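Local coordinates for protein UDP-glucose 6-dehydrogenase (Pyrobaculum islandicum, PDB 3VTF) that probably catalyses the NAD+-dependent oxidation of UDP-glucose to UDP-glucuronate, a step in nucleotide-sugar biosynthesis, at residues A[177-182]-A[347-352]. Residues are numbered along the deposited sequence; the frame is centred on the assembly and turned at random.
With UPG (uridine-5'-diphosphate-glucose), chain B.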
ATOM      1  N   LEU A 177       0.393  17.779   6.477  1.00 21.78           N
ATOM      2  CA  LEU A 177       1.724  18.326   6.616  1.00 26.66           C
ATOM      3  C   LEU A 177       2.643  17.241   7.208  1.00 31.15           C
ATOM      4  O   LEU A 177       2.294  16.629   8.199  1.00 28.54           O
ATOM      5  CB  LEU A 177       1.694  19.511   7.641  1.00 24.03           C
ATOM      6  CG  LEU A 177       0.779  20.711   7.192  1.00 23.75           C
ATOM      7  CD1 LEU A 177       1.196  21.901   8.028  1.00 20.89           C
ATOM      8  CD2 LEU A 177       0.888  21.046   5.680  1.00 24.29           C
ATOM      9  N   ARG A 178       3.862  17.103   6.697  1.00 26.74           N
ATOM     10  CA  ARG A 178       4.875  16.311   7.436  1.00 28.55           C
ATOM     11  C   ARG A 178       5.837  17.208   8.180  1.00 27.12           C
ATOM     12  O   ARG A 178       6.323  18.260   7.665  1.00 25.48           O
ATOM     13  CB  ARG A 178       5.672  15.358   6.529  1.00 28.49           C
ATOM     14  CG  ARG A 178       4.816  14.731   5.477  1.00 39.78           C
ATOM     15  CD  ARG A 178       5.660  13.886   4.544  1.00 48.15           C
ATOM     16  NE  ARG A 178       6.447  14.668   3.601  1.00 57.78           N
ATOM     17  CZ  ARG A 178       5.979  15.273   2.519  1.00 54.61           C
ATOM     18  NH1 ARG A 178       4.691  15.214   2.195  1.00 61.33           N
ATOM     19  NH2 ARG A 178       6.826  15.947   1.752  1.00 52.94           N
ATOM     20  N   GLU A 179       6.162  16.786   9.387  1.00 26.09           N
ATOM     21  CA  GLU A 179       7.187  17.494  10.118  1.00 30.32           C
ATOM     22  C   GLU A 179       8.473  17.445   9.321  1.00 26.55           C
ATOM     23  O   GLU A 179       8.769  16.421   8.642  1.00 28.71           O
ATOM     24  CB  GLU A 179       7.422  16.845  11.457  1.00 33.45           C
ATOM     25  CG  GLU A 179       6.805  17.558  12.616  1.00 49.72           C
ATOM     26  CD  GLU A 179       7.318  17.004  13.955  1.00 49.25           C
ATOM     27  OE1 GLU A 179       8.471  17.314  14.384  1.00 54.19           O
ATOM     28  OE2 GLU A 179       6.530  16.291  14.555  1.00 53.39           O
ATOM     29  N   GLY A 180       9.241  18.529   9.358  1.00 34.21           N
ATOM     30  CA  GLY A 180      10.437  18.542   8.526  1.00 32.71           C
ATOM     31  C   GLY A 180      10.258  19.103   7.164  1.00 36.68           C
ATOM     32  O   GLY A 180      11.176  19.698   6.622  1.00 33.26           O
ATOM     33  N   SER A 181       9.060  18.998   6.596  1.00 31.61           N
ATOM     34  CA  SER A 181       8.788  19.715   5.338  1.00 26.96           C
ATOM     35  C   SER A 181       7.380  20.437   5.391  1.00 25.46           C
ATOM     36  O   SER A 181       6.686  20.464   4.429  1.00 23.77           O
ATOM     37  CB  SER A 181       8.878  18.756   4.177  1.00 32.31           C
ATOM     38  OG  SER A 181       8.047  17.613   4.377  1.00 37.34           O
ATOM     39  N   ALA A 182       6.981  20.943   6.552  1.00 22.64           N
ATOM     40  CA  ALA A 182       5.584  21.348   6.722  1.00 24.09           C
ATOM     41  C   ALA A 182       5.267  22.589   5.837  1.00 25.42           C
ATOM     42  O   ALA A 182       4.182  22.727   5.288  1.00 24.34           O
ATOM     43  CB  ALA A 182       5.393  21.682   8.177  1.00 22.96           C
ATOM     44  N   THR A 347      14.613  16.826  12.891  1.00 40.11           N
ATOM     45  CA  THR A 347      13.679  17.390  13.864  1.00 42.13           C
ATOM     46  C   THR A 347      14.370  17.155  15.162  1.00 38.78           C
ATOM     47  O   THR A 347      15.374  16.392  15.264  1.00 39.19           O
ATOM     48  CB  THR A 347      12.333  16.646  13.951  1.00 44.72           C
ATOM     49  OG1 THR A 347      12.615  15.260  14.187  1.00 40.70           O
ATOM     50  CG2 THR A 347      11.490  16.733  12.663  1.00 43.14           C
ATOM     51  N   ASP A 348      13.818  17.781  16.198  1.00 40.16           N
ATOM     52  CA  ASP A 348      14.327  17.555  17.528  1.00 39.23           C
ATOM     53  C   ASP A 348      13.252  16.846  18.375  1.00 41.11           C
ATOM     54  O   ASP A 348      13.472  16.500  19.541  1.00 43.30           O
ATOM     55  CB  ASP A 348      14.897  18.833  18.185  1.00 48.13           C
ATOM     56  CG  ASP A 348      13.840  19.900  18.435  1.00 53.95           C
ATOM     57  OD1 ASP A 348      12.874  19.935  17.662  1.00 44.26           O
ATOM     58  OD2 ASP A 348      13.999  20.705  19.404  1.00 52.69           O
ATOM     59  N   ASP A 349      12.150  16.565  17.729  1.00 36.83           N
ATOM     60  CA  ASP A 349      11.017  15.814  18.300  1.00 34.82           C
ATOM     61  C   ASP A 349      11.375  14.347  18.615  1.00 34.08           C
ATOM     62  O   ASP A 349      11.778  13.586  17.697  1.00 32.67           O
ATOM     63  CB  ASP A 349       9.867  15.879  17.247  1.00 29.09           C
ATOM     64  CG  ASP A 349       8.546  15.380  17.772  1.00 30.81           C
ATOM     65  OD1 ASP A 349       8.494  14.752  18.840  1.00 34.02           O
ATOM     66  OD2 ASP A 349       7.525  15.622  17.095  1.00 32.82           O
ATOM     67  N   VAL A 350      11.232  13.931  19.875  1.00 29.76           N
ATOM     68  CA  VAL A 350      11.396  12.528  20.289  1.00 28.71           C
ATOM     69  C   VAL A 350      10.092  11.764  20.582  1.00 26.29           C
ATOM     70  O   VAL A 350      10.113  10.671  21.084  1.00 24.42           O
ATOM     71  CB  VAL A 350      12.334  12.474  21.500  1.00 32.51           C
ATOM     72  CG1 VAL A 350      13.728  12.985  21.045  1.00 29.52           C
ATOM     73  CG2 VAL A 350      11.741  13.325  22.610  1.00 31.10           C
ATOM     74  N   ARG A 351       8.914  12.335  20.261  1.00 25.90           N
ATOM     75  CA  ARG A 351       7.685  11.669  20.683  1.00 26.20           C
ATOM     76  C   ARG A 351       7.570  10.309  20.027  1.00 26.15           C
ATOM     77  O   ARG A 351       7.791  10.213  18.804  1.00 24.75           O
ATOM     78  CB  ARG A 351       6.448  12.564  20.309  1.00 27.44           C
ATOM     79  CG  ARG A 351       6.373  13.825  21.249  1.00 31.89           C
ATOM     80  CD  ARG A 351       5.234  14.758  20.813  1.00 28.27           C
ATOM     81  NE  ARG A 351       5.579  15.473  19.569  1.00 31.33           N
ATOM     82  CZ  ARG A 351       4.731  16.322  18.995  1.00 34.18           C
ATOM     83  NH1 ARG A 351       3.508  16.517  19.520  1.00 33.46           N
ATOM     84  NH2 ARG A 351       5.040  16.933  17.913  1.00 32.80           N
ATOM     85  N   GLU A 352       7.288   9.283  20.832  1.00 23.98           N
ATOM     86  CA  GLU A 352       7.186   7.891  20.341  1.00 25.08           C
ATOM     87  C   GLU A 352       8.474   7.478  19.558  1.00 25.19           C
ATOM     88  O   GLU A 352       8.414   6.645  18.654  1.00 25.27           O
ATOM     89  CB  GLU A 352       5.900   7.702  19.467  1.00 29.45           C
ATOM     90  CG  GLU A 352       4.594   7.817  20.261  1.00 33.49           C
ATOM     91  CD  GLU A 352       4.609   6.851  21.446  1.00 46.27           C
ATOM     92  OE1 GLU A 352       4.894   5.633  21.253  1.00 52.63           O
ATOM     93  OE2 GLU A 352       4.380   7.316  22.566  1.00 44.33           O
TER
HETATM   94  N1  UPG B1001       9.289   5.921   8.453  1.00 23.90           N
HETATM   95  C2  UPG B1001       9.761   4.591   8.246  1.00 23.29           C
HETATM   96  N3  UPG B1001       9.916   4.148   6.996  1.00 22.31           N
HETATM   97  C4  UPG B1001       9.551   4.948   5.925  1.00 24.34           C
HETATM   98  C5  UPG B1001       9.044   6.285   6.087  1.00 23.78           C
HETATM   99  C6  UPG B1001       8.887   6.719   7.419  1.00 22.90           C
HETATM  100  O2  UPG B1001      10.065   3.829   9.218  1.00 22.06           O
HETATM  101  O4  UPG B1001       9.666   4.463   4.750  1.00 22.33           O
HETATM  102  C1C UPG B1001       9.125   6.310   9.873  1.00 22.68           C
HETATM  103  C2C UPG B1001       9.867   7.604  10.142  1.00 25.70           C
HETATM  104  O2C UPG B1001      11.215   7.381  10.551  1.00 23.54           O
HETATM  105  C3C UPG B1001       9.038   8.222  11.289  1.00 25.06           C
HETATM  106  C4C UPG B1001       7.608   7.757  11.009  1.00 21.74           C
HETATM  107  O4C UPG B1001       7.743   6.709  10.024  1.00 23.46           O
HETATM  108  O3C UPG B1001       9.405   7.580  12.539  1.00 24.60           O
HETATM  109  C5C UPG B1001       6.702   8.865  10.421  1.00 26.48           C
HETATM  110  O5C UPG B1001       7.465   9.569   9.434  1.00 26.47           O
HETATM  111  PA  UPG B1001       6.764  10.869   8.619  1.00 30.73           P
HETATM  112  O1A UPG B1001       5.539  10.388   7.776  1.00 25.13           O
HETATM  113  O2A UPG B1001       7.908  11.724   8.018  1.00 33.07           O
HETATM  114  O3A UPG B1001       6.404  11.778   9.899  1.00 29.60           O
HETATM  115  PB  UPG B1001       5.109  12.724  10.248  1.00 31.34           P
HETATM  116  O1B UPG B1001       5.616  14.137  10.392  1.00 32.13           O
HETATM  117  O2B UPG B1001       4.707  11.949  11.528  1.00 33.54           O
HETATM  118  O3B UPG B1001       4.063  12.766   9.045  1.00 28.67           O
HETATM  119  C1' UPG B1001       2.874  11.918   9.060  1.00 28.03           C
HETATM  120  C2' UPG B1001       2.365  11.851   7.636  1.00 26.37           C
HETATM  121  C3' UPG B1001       1.776  13.235   7.271  1.00 27.25           C
HETATM  122  C4' UPG B1001       0.680  13.567   8.312  1.00 28.37           C
HETATM  123  C5' UPG B1001       1.382  13.725   9.719  1.00 27.96           C
HETATM  124  C6' UPG B1001       0.457  14.013  10.922  1.00 27.79           C
HETATM  125  O2' UPG B1001       3.648  11.634   6.931  1.00 25.44           O
HETATM  126  O3' UPG B1001       1.234  13.125   5.971  1.00 25.38           O
HETATM  127  O4' UPG B1001       0.142  14.859   7.958  1.00 29.95           O
HETATM  128  O5' UPG B1001       1.878  12.380   9.971  1.00 31.91           O
HETATM  129  O6' UPG B1001      -0.849  13.436  10.684  1.00 23.12           O
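Beside the UDP-glucose site, in the cleft between the NAD-binding and UDP-binding domains, E179 of the loop 177-182 reaches across to T347, D349 and R351. Its chain runs extended beyond CG and meets the side chain of D349 at about a right angle. The two carboxylates lie nearly coplanar, 15° apart, with E179 OE2 only 2.8 Å from D349 OD2. This is a close contact of like charges, not a hydrogen bond, and R351 probably eases the repulsion. The guanidinium grips D349 side-on, with NE 3.1 Å from OD1. On the other oxygen, R351 NH2 meets D349 OD2 at 2.9 Å, and the same NH2 forms a long salt bridge of 3.7 Å to E179 OE2. With CG anti to the backbone N (chi1 -169°), D349 also accepts the backbone N of R351 at OD1 in an Asx turn, and this N and NE approach OD1 from opposite faces of the carboxylate. With an alanine here in place of D349, the side-on grip on NE and NH2 and the Asx-turn bond go, and the guanidinium is likely to turn away from E179. Beside the carboxylates, T347 CG2 packs against E179 OE1 at 3.5 Å. On the substrate side, the backbone N of E179 donates to UPG O1B (2.9 Å), and L177 O accepts from O4' of the glucose; K344 NZ is hydrogen-bonded to E179 O and to UDP-glucose. E179 and R351 are also predicted NAD+ contacts, consistent with the interdomain active-site cleft of the UDP-glucose/GDP-mannose dehydrogenase family.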